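Local coordinates for DUF327 domain-containing protein (Thermotoga maritima MSB8, PDB 2P61) that is of unknown function but folds as a bundle of four helices representing the DUF327 family, at residues Asp47-Leu52 / Glu91-Lys96; Glu54-Glu59 / Lys84-Leu89; Glu66-Pro71 / Ala140-Ile145; Val114-Glu119 / Asn146-Asn151. One frame throughout, in Å; residues are numbered along the deposited sequence.

From the N terminus, the long helix 37-69 takes part in three contacts. Helix 73-95 turns back along it. Contact 1 closes the wider loop between these two helices, and contact 2 lies within that loop, so the pair works as one hairpin. Contact 3 joins the end of helix 37-69 to helix 138-153, and along the chain it crosses contacts 1, 2 and 4. Contact 4 follows contacts 1 and 2 in series and closes the second hairpin, helix 105-129 with helix 138-153. Phe-86 on Ile-149 and Leu-87 on Val-114 join contacts 2 and 4, tying one hairpin to the other.

Contact 1: residues Asp47-Leu52 / Glu91-Lys96; sequences DHFEKL and EKKIYK
Phe-49 and Lys-93 meet with the ring turned edge-on to the lysine chain. CE2 of Phe-49 lies 3.7 Å from CB of Lys-93, which sits near the plane of the ring. The ring reaches across the gap because CG of Phe-49 stands anti to the backbone N (chi1 174°). From the preceding residue, CB of Lys-92 approaches CZ of Phe-49 at 4.0 Å, at a slant to the ring. The rest of the Lys-93 chain runs on toward Glu-50, and these two side chains meet at about a right angle. NZ of Lys-93 gives a hydrogen bond of 2.7 Å to OE1 of Glu-50, within a salt bridge. The ammonium does not lie in the carboxylate plane but comes in from above it, 49° out. The Glu-50 chain bends at chi2 (14°), which brings its carboxylate round to the lysine. An alanine in place of Glu-50 would probably leave the Lys-93 ammonium without this counter-charge and its long chain freer to swing. Phe-49 also touches Leu-89, so the ring links this outer contact to the apolar seam further along. The two helix segments run at 135° to each other, 11.9 Å apart at their axes. This is the splayed, surface end of an antiparallel helical hairpin, where a salt bridge flanks a single aromatic side chain.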
loop_
_atom_site.group_PDB
_atom_site.type_symbol
_atom_site.label_atom_id
_atom_site.label_comp_id
_atom_site.label_asym_id
_atom_site.label_seq_id
_atom_site.Cartn_x
_atom_site.Cartn_y
_atom_site.Cartn_z
ATOM N N ASP A 47 13.500 14.176 -4.824
ATOM C CA ASP A 47 12.720 13.888 -6.026
ATOM C C ASP A 47 12.811 12.421 -6.387
ATOM O O ASP A 47 11.829 11.792 -6.785
ATOM C CB ASP A 47 13.182 14.719 -7.218
ATOM C CG ASP A 47 13.214 16.197 -6.922
ATOM O OD1 ASP A 47 12.788 16.619 -5.800
ATOM O OD2 ASP A 47 13.701 16.931 -7.817
ATOM N N HIS A 48 14.003 11.873 -6.279
ATOM C CA HIS A 48 14.160 10.448 -6.454
ATOM C C HIS A 48 13.197 9.659 -5.563
ATOM O O HIS A 48 12.502 8.792 -6.038
ATOM C CB HIS A 48 15.590 10.035 -6.142
ATOM C CG HIS A 48 15.860 8.613 -6.437
ATOM N ND1 HIS A 48 15.710 8.080 -7.706
ATOM C CD2 HIS A 48 16.249 7.593 -5.635
ATOM C CE1 HIS A 48 15.992 6.787 -7.674
ATOM N NE2 HIS A 48 16.340 6.468 -6.430
ATOM N N PHE A 49 13.161 9.977 -4.274
ATOM C CA PHE A 49 12.435 9.186 -3.320
ATOM C C PHE A 49 10.936 9.359 -3.601
ATOM O O PHE A 49 10.213 8.389 -3.618
ATOM C CB PHE A 49 12.831 9.558 -1.883
ATOM C CG PHE A 49 12.009 8.867 -0.829
ATOM C CD1 PHE A 49 12.322 7.583 -0.419
ATOM C CD2 PHE A 49 10.900 9.505 -0.266
ATOM C CE1 PHE A 49 11.556 6.937 0.531
ATOM C CE2 PHE A 49 10.102 8.847 0.696
ATOM C CZ PHE A 49 10.444 7.553 1.098
ATOM N N GLU A 50 10.503 10.589 -3.856
ATOM C CA GLU A 50 9.179 10.905 -4.396
ATOM C C GLU A 50 8.688 10.128 -5.648
ATOM O O GLU A 50 7.482 9.862 -5.774
ATOM C CB GLU A 50 9.121 12.393 -4.717
ATOM C CG GLU A 50 8.571 13.274 -3.631
ATOM C CD GLU A 50 8.472 12.599 -2.287
ATOM O OE1 GLU A 50 7.337 12.275 -1.878
ATOM O OE2 GLU A 50 9.526 12.410 -1.640
ATOM N N LYS A 51 9.596 9.806 -6.569
ATOM C CA LYS A 51 9.267 8.988 -7.762
ATOM C C LYS A 51 9.193 7.514 -7.432
ATOM O O LYS A 51 8.368 6.757 -7.993
ATOM C CB LYS A 51 10.264 9.205 -8.928
ATOM C CG LYS A 51 10.561 7.926 -9.769
ATOM C CD LYS A 51 10.953 8.239 -11.250
ATOM C CE LYS A 51 11.639 7.034 -12.035
ATOM N NZ LYS A 51 12.754 6.337 -11.303
ATOM N N LEU A 52 10.077 7.106 -6.528
ATOM C CA LEU A 52 9.993 5.775 -5.977
ATOM C C LEU A 52 8.638 5.553 -5.314
ATOM O O LEU A 52 8.006 4.550 -5.553
ATOM C CB LEU A 52 11.092 5.524 -4.981
ATOM C CG LEU A 52 12.355 4.797 -5.403
ATOM C CD1 LEU A 52 12.672 3.996 -4.154
ATOM C CD2 LEU A 52 12.258 3.860 -6.609
ATOM N N GLU A 91 6.785 4.955 5.722
ATOM C CA GLU A 91 7.441 4.998 7.031
ATOM C C GLU A 91 8.581 5.986 6.980
ATOM O O GLU A 91 8.542 6.985 7.716
ATOM C CB GLU A 91 8.035 3.657 7.454
ATOM C CG GLU A 91 7.311 3.047 8.633
ATOM C CD GLU A 91 8.198 2.142 9.508
ATOM O OE1 GLU A 91 9.417 2.454 9.704
ATOM O OE2 GLU A 91 7.635 1.135 10.028
ATOM N N LYS A 92 9.575 5.706 6.103
ATOM C CA LYS A 92 10.731 6.560 5.924
ATOM C C LYS A 92 10.285 7.997 5.837
ATOM O O LYS A 92 10.628 8.784 6.672
ATOM C CB LYS A 92 11.584 6.149 4.721
ATOM C CG LYS A 92 12.279 4.774 4.866
ATOM C CD LYS A 92 13.453 4.606 3.840
ATOM C CE LYS A 92 13.780 3.077 3.475
ATOM N NZ LYS A 92 14.322 2.821 2.029
ATOM N N LYS A 93 9.456 8.352 4.887
ATOM C CA LYS A 93 9.002 9.728 4.826
ATOM C C LYS A 93 8.347 10.242 6.129
ATOM O O LYS A 93 8.651 11.335 6.582
ATOM C CB LYS A 93 8.080 9.973 3.633
ATOM C CG LYS A 93 7.944 11.444 3.369
ATOM C CD LYS A 93 6.765 11.840 2.503
ATOM C CE LYS A 93 7.072 13.208 1.852
ATOM N NZ LYS A 93 6.533 13.343 0.447
ATOM N N ILE A 94 7.450 9.495 6.750
ATOM C CA ILE A 94 6.792 10.078 7.899
ATOM C C ILE A 94 7.736 10.249 9.041
ATOM O O ILE A 94 7.686 11.281 9.685
ATOM C CB ILE A 94 5.468 9.381 8.275
ATOM C CG1 ILE A 94 4.366 9.963 7.419
ATOM C CG2 ILE A 94 5.096 9.567 9.770
ATOM C CD1 ILE A 94 3.498 8.929 6.794
ATOM N N TYR A 95 8.622 9.282 9.276
ATOM C CA TYR A 95 9.640 9.404 10.351
ATOM C C TYR A 95 10.621 10.515 10.036
ATOM O O TYR A 95 10.405 11.652 10.477
ATOM C CB TYR A 95 10.399 8.100 10.627
ATOM C CG TYR A 95 9.633 7.068 11.409
ATOM C CD1 TYR A 95 8.580 7.427 12.250
ATOM C CD2 TYR A 95 9.977 5.722 11.334
ATOM C CE1 TYR A 95 7.860 6.471 12.993
ATOM C CE2 TYR A 95 9.257 4.739 12.078
ATOM C CZ TYR A 95 8.202 5.138 12.908
ATOM O OH TYR A 95 7.496 4.199 13.635
ATOM N N LYS A 96 11.690 10.182 9.299
ATOM C CA LYS A 96 12.624 11.166 8.716
ATOM C C LYS A 96 11.932 12.464 8.237
ATOM O O LYS A 96 11.930 12.769 7.038
ATOM C CB LYS A 96 13.421 10.539 7.552
ATOM C CG LYS A 96 14.884 10.126 7.865
ATOM C CD LYS A 96 15.750 10.042 6.551
ATOM C CE LYS A 96 17.132 10.774 6.703
ATOM N NZ LYS A 96 17.598 11.455 5.442
#

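Contact 2: residues Glu54-Glu59 / Lys84-Leu89; sequences EEAVEE and KEFLKL
The Phe-86 ring meets Ala-56 at its edge: CB of Ala-56 lies near the ring plane, 4.3 Å from CD1 of Phe-86. CG2 of Val-57 comes to the CD1 and CE1 atoms of the ring at a slant. Neither face of the ring is stacked on another flat group of these two segments. The setting is an antiparallel helical hairpin, with the segments at 153° and their axes 9.0 Å apart. The small Ala-56 suits this close approach, for its CA is only 5.4 Å from the CA of Phe-86. The aromatic side chain extends past Ala-56 because its CG is anti to the backbone N (chi1 177°), and it lies alongside Val-57, pointing the same way. Beyond the pair, Phe-86 also touches Leu-53, Val-60 and Ile-149, so it belongs to the core of the bundle. One turn on, CD1 of Leu-89 packs against CB of Ala-56 at 3.8 Å. The shortest approach is made by CG2 of Val-57, 3.4 Å from CE1 of Phe-86.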
loop_
_atom_site.group_PDB
_atom_site.type_symbol
_atom_site.label_atom_id
_atom_site.label_comp_id
_atom_site.label_asym_id
_atom_site.label_seq_id
_atom_site.Cartn_x
_atom_site.Cartn_y
_atom_site.Cartn_z
ATOM N N GLU A 54 5.602 7.386 -5.350
ATOM C CA GLU A 54 4.566 7.398 -6.376
ATOM C C GLU A 54 4.442 6.093 -7.091
ATOM O O GLU A 54 3.374 5.502 -7.060
ATOM C CB GLU A 54 4.944 8.425 -7.376
ATOM C CG GLU A 54 4.005 8.823 -8.440
ATOM C CD GLU A 54 4.694 9.945 -9.194
ATOM O OE1 GLU A 54 5.631 9.661 -10.019
ATOM O OE2 GLU A 54 4.382 11.109 -8.857
ATOM N N GLU A 55 5.516 5.633 -7.731
ATOM C CA GLU A 55 5.533 4.318 -8.379
ATOM C C GLU A 55 5.036 3.205 -7.476
ATOM O O GLU A 55 4.606 2.195 -7.959
ATOM C CB GLU A 55 6.953 3.949 -8.842
ATOM C CG GLU A 55 7.412 4.567 -10.164
ATOM C CD GLU A 55 8.959 4.456 -10.422
ATOM O OE1 GLU A 55 9.617 3.442 -9.991
ATOM O OE2 GLU A 55 9.507 5.424 -11.038
ATOM N N ALA A 56 5.133 3.329 -6.170
ATOM C CA ALA A 56 4.832 2.195 -5.335
ATOM C C ALA A 56 3.351 2.283 -5.178
ATOM O O ALA A 56 2.686 1.255 -5.020
ATOM C CB ALA A 56 5.514 2.305 -3.990
ATOM N N VAL A 57 2.825 3.511 -5.199
ATOM C CA VAL A 57 1.389 3.684 -5.092
ATOM C C VAL A 57 0.751 3.056 -6.305
ATOM O O VAL A 57 -0.204 2.326 -6.157
ATOM C CB VAL A 57 0.931 5.136 -5.006
ATOM C CG1 VAL A 57 -0.509 5.186 -5.406
ATOM C CG2 VAL A 57 1.003 5.595 -3.587
ATOM N N GLU A 58 1.324 3.286 -7.486
ATOM C CA GLU A 58 0.753 2.776 -8.703
ATOM C C GLU A 58 0.726 1.295 -8.679
ATOM O O GLU A 58 -0.299 0.739 -9.089
ATOM C CB GLU A 58 1.451 3.290 -9.906
ATOM C CG GLU A 58 1.130 4.762 -10.067
ATOM C CD GLU A 58 2.075 5.497 -11.024
ATOM O OE1 GLU A 58 3.053 4.878 -11.575
ATOM O OE2 GLU A 58 1.818 6.714 -11.216
ATOM N N GLU A 59 1.780 0.650 -8.139
ATOM C CA GLU A 59 1.867 -0.803 -8.200
ATOM C C GLU A 59 0.850 -1.375 -7.240
ATOM O O GLU A 59 0.302 -2.435 -7.513
ATOM C CB GLU A 59 3.310 -1.370 -8.020
ATOM C CG GLU A 59 3.547 -2.940 -8.275
ATOM C CD GLU A 59 3.101 -3.455 -9.704
ATOM O OE1 GLU A 59 2.963 -4.717 -9.860
ATOM O OE2 GLU A 59 2.876 -2.648 -10.694
ATOM N N LYS A 84 3.447 -4.048 0.956
ATOM C CA LYS A 84 4.687 -4.109 1.749
ATOM C C LYS A 84 5.671 -3.016 1.357
ATOM O O LYS A 84 6.105 -2.187 2.177
ATOM C CB LYS A 84 5.401 -5.459 1.588
ATOM C CG LYS A 84 5.138 -6.543 2.680
ATOM C CD LYS A 84 6.475 -7.213 3.182
ATOM C CE LYS A 84 6.689 -8.623 2.520
ATOM N NZ LYS A 84 6.865 -9.837 3.462
ATOM N N GLU A 85 6.018 -2.996 0.082
ATOM C CA GLU A 85 6.903 -2.015 -0.392
ATOM C C GLU A 85 6.271 -0.660 -0.153
ATOM O O GLU A 85 6.950 0.238 0.389
ATOM C CB GLU A 85 7.201 -2.263 -1.832
ATOM C CG GLU A 85 8.633 -2.794 -2.134
ATOM C CD GLU A 85 8.928 -4.147 -1.485
ATOM O OE1 GLU A 85 8.356 -5.177 -1.951
ATOM O OE2 GLU A 85 9.722 -4.171 -0.503
ATOM N N PHE A 86 4.967 -0.460 -0.456
ATOM C CA PHE A 86 4.438 0.890 -0.143
ATOM C C PHE A 86 4.718 1.288 1.342
ATOM O O PHE A 86 5.199 2.379 1.602
ATOM C CB PHE A 86 2.991 1.150 -0.616
ATOM C CG PHE A 86 2.496 2.483 -0.224
ATOM C CD1 PHE A 86 2.760 3.573 -1.000
ATOM C CD2 PHE A 86 1.847 2.671 0.965
ATOM C CE1 PHE A 86 2.402 4.844 -0.612
ATOM C CE2 PHE A 86 1.458 3.941 1.358
ATOM C CZ PHE A 86 1.766 5.013 0.567
ATOM N N LEU A 87 4.496 0.402 2.294
ATOM C CA LEU A 87 4.581 0.793 3.759
ATOM C C LEU A 87 6.039 1.164 4.309
ATOM O O LEU A 87 6.176 1.936 5.267
ATOM C CB LEU A 87 3.853 -0.239 4.679
ATOM C CG LEU A 87 2.351 -0.396 4.420
ATOM C CD1 LEU A 87 1.596 -1.386 5.236
ATOM C CD2 LEU A 87 1.597 0.967 4.618
ATOM N N LYS A 88 7.083 0.584 3.696
ATOM C CA LYS A 88 8.485 0.941 3.941
ATOM C C LYS A 88 8.718 2.393 3.511
ATOM O O LYS A 88 9.146 3.235 4.297
ATOM C CB LYS A 88 9.416 -0.020 3.159
ATOM C CG LYS A 88 9.495 -1.401 3.842
ATOM C CD LYS A 88 10.409 -2.459 3.129
ATOM C CE LYS A 88 10.045 -3.918 3.694
ATOM N NZ LYS A 88 10.509 -5.090 2.758
ATOM N N LEU A 89 8.411 2.707 2.265
ATOM C CA LEU A 89 8.707 4.024 1.799
ATOM C C LEU A 89 8.031 5.100 2.610
ATOM O O LEU A 89 8.718 5.966 3.069
ATOM C CB LEU A 89 8.434 4.155 0.321
ATOM C CG LEU A 89 9.405 3.379 -0.561
ATOM C CD1 LEU A 89 8.614 2.725 -1.759
ATOM C CD2 LEU A 89 10.477 4.348 -1.028
#

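Contact 3: residues Glu66-Pro71 / Ala140-Ile145; sequences ELVRSP and ARIEEI
Ile-142 reaches across to Leu-67 and Val-68 with a single methyl, CD1. This is apolar packing between two helices of a four-helix bundle, the end of helix 37-69 and the early part of helix 138-153. No hydrogen bond passes between the segments. The methyl meets the two neighbours differently. Leu-67 crosses Ile-142 at a slant, and its CD2 lies 3.7 Å from CD1 of Ile-142. Val-68 and Ile-142 instead lie alongside each other, pointing opposite ways. The Ile-142 chain is stretched out to do this, with CD1 anti to CA (chi2 161°). In the next shell, Tyr-79 of helix 73-95 touches both Leu-67 and Ile-142, closing the contact on that side. Val-68 also rests on Ala-139, and Pro-71 on Leu-138. Further out, each segment has polar bonds of its own. Arg-141 NE is hydrogen-bonded to Ile-136 O, in the turn before helix 138-153. Where helix 37-69 has ended, the carbonyl O of Ser-70 accepts a hydrogen bond from Asn-75 ND2. Just past the helix, Ser-70 N still bonds Glu-66 O at 3.1 Å, a last helical bond. The nearest pair across the segments is CG2 of Val-68 with CD1 of Ile-142, at 3.3 Å.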
loop_
_atom_site.group_PDB
_atom_site.type_symbol
_atom_site.label_atom_id
_atom_site.label_comp_id
_atom_site.label_asym_id
_atom_site.label_seq_id
_atom_site.Cartn_x
_atom_site.Cartn_y
_atom_site.Cartn_z
ATOM N N GLU A 66 -5.507 -5.930 -10.912
ATOM C CA GLU A 66 -5.299 -7.296 -11.455
ATOM C C GLU A 66 -5.768 -8.420 -10.523
ATOM O O GLU A 66 -6.291 -9.441 -10.969
ATOM C CB GLU A 66 -3.853 -7.534 -11.793
ATOM C CG GLU A 66 -3.648 -8.710 -12.771
ATOM C CD GLU A 66 -3.864 -8.323 -14.234
ATOM O OE1 GLU A 66 -3.587 -7.169 -14.586
ATOM O OE2 GLU A 66 -4.318 -9.171 -15.012
ATOM N N LEU A 67 -5.611 -8.248 -9.212
ATOM C CA LEU A 67 -6.054 -9.329 -8.315
ATOM C C LEU A 67 -7.540 -9.529 -8.608
ATOM O O LEU A 67 -7.953 -10.663 -8.813
ATOM C CB LEU A 67 -5.761 -9.055 -6.859
ATOM C CG LEU A 67 -6.342 -9.912 -5.716
ATOM C CD1 LEU A 67 -5.898 -11.427 -5.710
ATOM C CD2 LEU A 67 -6.033 -9.166 -4.314
ATOM N N VAL A 68 -8.291 -8.420 -8.742
ATOM C CA VAL A 68 -9.766 -8.417 -8.982
ATOM C C VAL A 68 -10.222 -9.193 -10.213
ATOM O O VAL A 68 -11.258 -9.817 -10.169
ATOM C CB VAL A 68 -10.351 -6.947 -9.002
ATOM C CG1 VAL A 68 -11.865 -6.886 -9.203
ATOM C CG2 VAL A 68 -10.047 -6.294 -7.692
ATOM N N ARG A 69 -9.435 -9.122 -11.282
ATOM C CA ARG A 69 -9.651 -9.729 -12.595
ATOM C C ARG A 69 -9.414 -11.219 -12.518
ATOM O O ARG A 69 -10.209 -11.995 -13.026
ATOM C CB ARG A 69 -8.720 -9.085 -13.641
ATOM C CG ARG A 69 -8.922 -7.575 -13.815
ATOM C CD ARG A 69 -8.330 -6.848 -15.108
ATOM N NE ARG A 69 -8.451 -7.486 -16.419
ATOM C CZ ARG A 69 -9.356 -7.196 -17.395
ATOM N NH1 ARG A 69 -10.346 -6.293 -17.272
ATOM N NH2 ARG A 69 -9.298 -7.881 -18.528
ATOM N N SER A 70 -8.314 -11.649 -11.908
ATOM C CA SER A 70 -8.178 -13.102 -11.562
ATOM C C SER A 70 -7.580 -13.322 -10.174
ATOM O O SER A 70 -6.382 -13.052 -9.948
ATOM C CB SER A 70 -7.367 -13.879 -12.639
ATOM O OG SER A 70 -6.068 -13.335 -12.816
ATOM N N PRO A 71 -8.406 -13.831 -9.238
ATOM C CA PRO A 71 -7.914 -13.829 -7.892
ATOM C C PRO A 71 -6.959 -15.018 -7.720
ATOM O O PRO A 71 -7.228 -15.952 -6.979
ATOM C CB PRO A 71 -9.192 -13.978 -7.065
ATOM C CG PRO A 71 -10.299 -14.089 -8.045
ATOM C CD PRO A 71 -9.720 -14.483 -9.303
ATOM N N ALA A 140 -14.639 -4.628 -3.754
ATOM C CA ALA A 140 -14.855 -3.620 -2.677
ATOM C C ALA A 140 -13.861 -3.698 -1.523
ATOM O O ALA A 140 -13.556 -2.685 -0.931
ATOM C CB ALA A 140 -16.223 -3.687 -2.111
ATOM N N ARG A 141 -13.439 -4.903 -1.145
ATOM C CA ARG A 141 -12.299 -5.107 -0.229
ATOM C C ARG A 141 -11.075 -4.404 -0.756
ATOM O O ARG A 141 -10.325 -3.850 0.026
ATOM C CB ARG A 141 -11.972 -6.585 -0.131
ATOM C CG ARG A 141 -12.982 -7.267 0.698
ATOM C CD ARG A 141 -12.557 -8.644 1.043
ATOM N NE ARG A 141 -13.630 -9.265 1.801
ATOM C CZ ARG A 141 -13.725 -9.176 3.108
ATOM N NH1 ARG A 141 -12.769 -8.570 3.816
ATOM N NH2 ARG A 141 -14.757 -9.731 3.691
ATOM N N ILE A 142 -10.891 -4.373 -2.078
ATOM C CA ILE A 142 -9.755 -3.651 -2.596
ATOM C C ILE A 142 -9.906 -2.089 -2.730
ATOM O O ILE A 142 -8.949 -1.353 -2.504
ATOM C CB ILE A 142 -9.284 -4.343 -3.864
ATOM C CG1 ILE A 142 -8.643 -5.698 -3.480
ATOM C CG2 ILE A 142 -8.330 -3.497 -4.646
ATOM C CD1 ILE A 142 -8.595 -6.583 -4.697
ATOM N N GLU A 143 -11.085 -1.554 -3.055
ATOM C CA GLU A 143 -11.224 -0.140 -3.032
ATOM C C GLU A 143 -10.922 0.335 -1.623
ATOM O O GLU A 143 -10.212 1.338 -1.399
ATOM C CB GLU A 143 -12.627 0.250 -3.507
ATOM C CG GLU A 143 -12.632 0.216 -5.032
ATOM C CD GLU A 143 -13.965 0.024 -5.675
ATOM O OE1 GLU A 143 -14.950 -0.247 -4.890
ATOM O OE2 GLU A 143 -13.977 0.174 -6.971
ATOM N N GLU A 144 -11.413 -0.406 -0.653
ATOM C CA GLU A 144 -11.235 -0.023 0.709
ATOM C C GLU A 144 -9.767 -0.059 1.135
ATOM O O GLU A 144 -9.328 0.908 1.726
ATOM C CB GLU A 144 -12.178 -0.827 1.626
ATOM C CG GLU A 144 -11.669 -1.097 3.038
ATOM C CD GLU A 144 -12.768 -1.723 3.986
ATOM O OE1 GLU A 144 -13.078 -2.982 3.897
ATOM O OE2 GLU A 144 -13.261 -0.927 4.848
ATOM N N ILE A 145 -8.991 -1.113 0.837
ATOM C CA ILE A 145 -7.568 -1.125 1.180
ATOM C C ILE A 145 -6.750 -0.047 0.399
ATOM O O ILE A 145 -5.915 0.732 1.014
ATOM C CB ILE A 145 -6.930 -2.545 1.028
ATOM C CG1 ILE A 145 -7.424 -3.543 2.071
ATOM C CG2 ILE A 145 -5.379 -2.507 1.034
ATOM C CD1 ILE A 145 -7.409 -4.903 1.422
#

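Contact 4: residues Val114-Glu119 / Asn146-Asn151; sequences VEEVNE and NGLILN
Leu-148 extends from helix 138-153 toward Glu-116 and Val-117 on helix 105-129. The two helices form the second hairpin of the four-helix bundle, and segment 114-119 lies in a predicted coiled coil. The side chain can be followed outward. CB of Leu-148 leaves the backbone toward the other helix, and CG points opposite the carbonyl carbon (chi1 -59°). CB and CG serve mainly to carry the fork across the gap, and the two methyls do the touching. CD1 takes one branch of the fork to two neighbours. It lies 4.2 Å from CB of Glu-116, at the root of that side chain, and 4.2 Å from CG2 of Val-117. This branch therefore enters the apolar side of the seam. Val-117 is buried and also touches Ile-83 of helix 73-95, so the leucine packs at the margin of the bundle core. Ile-149, next along the chain, turns to Ile-83, Phe-86 and Val-60 and fills the interior beside it. The Glu-116 chain is extended beyond CG and crosses the leucine at about a right angle. Its CB sits by one branch of Leu-148, while one carboxylate oxygen comes to the other. There the other methyl of the leucine, CD2, meets OE2 of Glu-116 at 4.0 Å.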
loop_
_atom_site.group_PDB
_atom_site.type_symbol
_atom_site.label_atom_id
_atom_site.label_comp_id
_atom_site.label_asym_id
_atom_site.label_seq_id
_atom_site.Cartn_x
_atom_site.Cartn_y
_atom_site.Cartn_z
ATOM N N VAL A 114 -1.740 1.256 9.138
ATOM C CA VAL A 114 -1.042 0.002 8.947
ATOM C C VAL A 114 -1.705 -1.130 9.737
ATOM O O VAL A 114 -2.056 -2.130 9.165
ATOM C CB VAL A 114 0.448 0.185 9.307
ATOM C CG1 VAL A 114 1.196 -1.181 9.409
ATOM C CG2 VAL A 114 1.114 1.193 8.315
ATOM N N GLU A 115 -1.909 -1.005 11.032
ATOM C CA GLU A 115 -2.717 -2.005 11.746
ATOM C C GLU A 115 -4.033 -2.345 10.997
ATOM O O GLU A 115 -4.382 -3.514 10.894
ATOM C CB GLU A 115 -3.060 -1.521 13.156
ATOM C CG GLU A 115 -2.524 -2.329 14.328
ATOM C CD GLU A 115 -3.319 -2.058 15.702
ATOM O OE1 GLU A 115 -4.582 -1.912 15.695
ATOM O OE2 GLU A 115 -2.645 -2.009 16.790
ATOM N N GLU A 116 -4.755 -1.335 10.472
ATOM C CA GLU A 116 -5.988 -1.611 9.726
ATOM C C GLU A 116 -5.777 -2.362 8.421
ATOM O O GLU A 116 -6.568 -3.241 8.082
ATOM C CB GLU A 116 -6.725 -0.336 9.411
ATOM C CG GLU A 116 -8.154 -0.369 9.834
ATOM C CD GLU A 116 -9.000 0.827 9.339
ATOM O OE1 GLU A 116 -10.120 0.505 8.804
ATOM O OE2 GLU A 116 -8.562 2.043 9.489
ATOM N N VAL A 117 -4.737 -1.994 7.678
ATOM C CA VAL A 117 -4.449 -2.569 6.376
ATOM C C VAL A 117 -4.186 -4.043 6.555
ATOM O O VAL A 117 -4.733 -4.872 5.819
ATOM C CB VAL A 117 -3.189 -1.949 5.816
ATOM C CG1 VAL A 117 -2.527 -2.857 4.789
ATOM C CG2 VAL A 117 -3.483 -0.640 5.227
ATOM N N ASN A 118 -3.324 -4.377 7.538
ATOM C CA ASN A 118 -2.960 -5.746 7.770
ATOM C C ASN A 118 -4.194 -6.493 8.214
ATOM O O ASN A 118 -4.395 -7.594 7.782
ATOM C CB ASN A 118 -1.791 -5.876 8.770
ATOM C CG ASN A 118 -0.483 -5.162 8.302
ATOM O OD1 ASN A 118 -0.033 -5.296 7.177
ATOM N ND2 ASN A 118 0.129 -4.416 9.216
ATOM N N GLU A 119 -5.081 -5.940 9.024
ATOM C CA GLU A 119 -6.279 -6.740 9.359
ATOM C C GLU A 119 -7.035 -7.102 8.088
ATOM O O GLU A 119 -7.571 -8.194 7.989
ATOM C CB GLU A 119 -7.244 -6.022 10.284
ATOM C CG GLU A 119 -7.034 -6.240 11.754
ATOM C CD GLU A 119 -7.803 -7.478 12.324
ATOM O OE1 GLU A 119 -9.081 -7.397 12.515
ATOM O OE2 GLU A 119 -7.091 -8.506 12.597
ATOM N N ASN A 146 -6.981 0.056 -0.926
ATOM C CA ASN A 146 -6.485 1.248 -1.643
ATOM C C ASN A 146 -6.873 2.560 -0.926
ATOM O O ASN A 146 -6.092 3.489 -0.845
ATOM C CB ASN A 146 -7.020 1.245 -3.016
ATOM C CG ASN A 146 -6.571 0.021 -3.795
ATOM O OD1 ASN A 146 -5.950 -0.930 -3.207
ATOM N ND2 ASN A 146 -6.905 -0.018 -5.111
ATOM N N GLY A 147 -8.099 2.641 -0.393
ATOM C CA GLY A 147 -8.585 3.916 0.088
ATOM C C GLY A 147 -7.578 4.269 1.113
ATOM O O GLY A 147 -7.078 5.352 1.101
ATOM N N LEU A 148 -7.218 3.292 1.931
ATOM C CA LEU A 148 -6.352 3.506 3.101
ATOM C C LEU A 148 -4.893 3.747 2.741
ATOM O O LEU A 148 -4.152 4.396 3.480
ATOM C CB LEU A 148 -6.390 2.307 4.060
ATOM C CG LEU A 148 -7.746 1.900 4.672
ATOM C CD1 LEU A 148 -7.529 0.561 5.390
ATOM C CD2 LEU A 148 -8.181 2.946 5.588
ATOM N N ILE A 149 -4.485 3.214 1.603
ATOM C CA ILE A 149 -3.142 3.412 1.223
ATOM C C ILE A 149 -3.003 4.799 0.737
ATOM O O ILE A 149 -2.032 5.427 1.091
ATOM C CB ILE A 149 -2.633 2.319 0.269
ATOM C CG1 ILE A 149 -2.262 1.108 1.135
ATOM C CG2 ILE A 149 -1.467 2.851 -0.659
ATOM C CD1 ILE A 149 -2.553 -0.138 0.397
ATOM N N LEU A 150 -3.979 5.302 -0.009
ATOM C CA LEU A 150 -4.012 6.702 -0.470
ATOM C C LEU A 150 -4.185 7.746 0.654
ATOM O O LEU A 150 -3.667 8.848 0.547
ATOM C CB LEU A 150 -5.076 6.898 -1.569
ATOM C CG LEU A 150 -4.889 6.188 -2.908
ATOM C CD1 LEU A 150 -6.181 6.187 -3.622
ATOM C CD2 LEU A 150 -3.762 6.807 -3.824
ATOM N N ASN A 151 -4.910 7.459 1.728
ATOM C CA ASN A 151 -4.770 8.375 2.896
ATOM C C ASN A 151 -3.315 8.496 3.293
ATOM O O ASN A 151 -2.777 9.597 3.262
ATOM C CB ASN A 151 -5.531 7.911 4.129
ATOM C CG ASN A 151 -7.024 7.792 3.876
ATOM O OD1 ASN A 151 -7.703 7.022 4.563
ATOM N ND2 ASN A 151 -7.558 8.564 2.918
#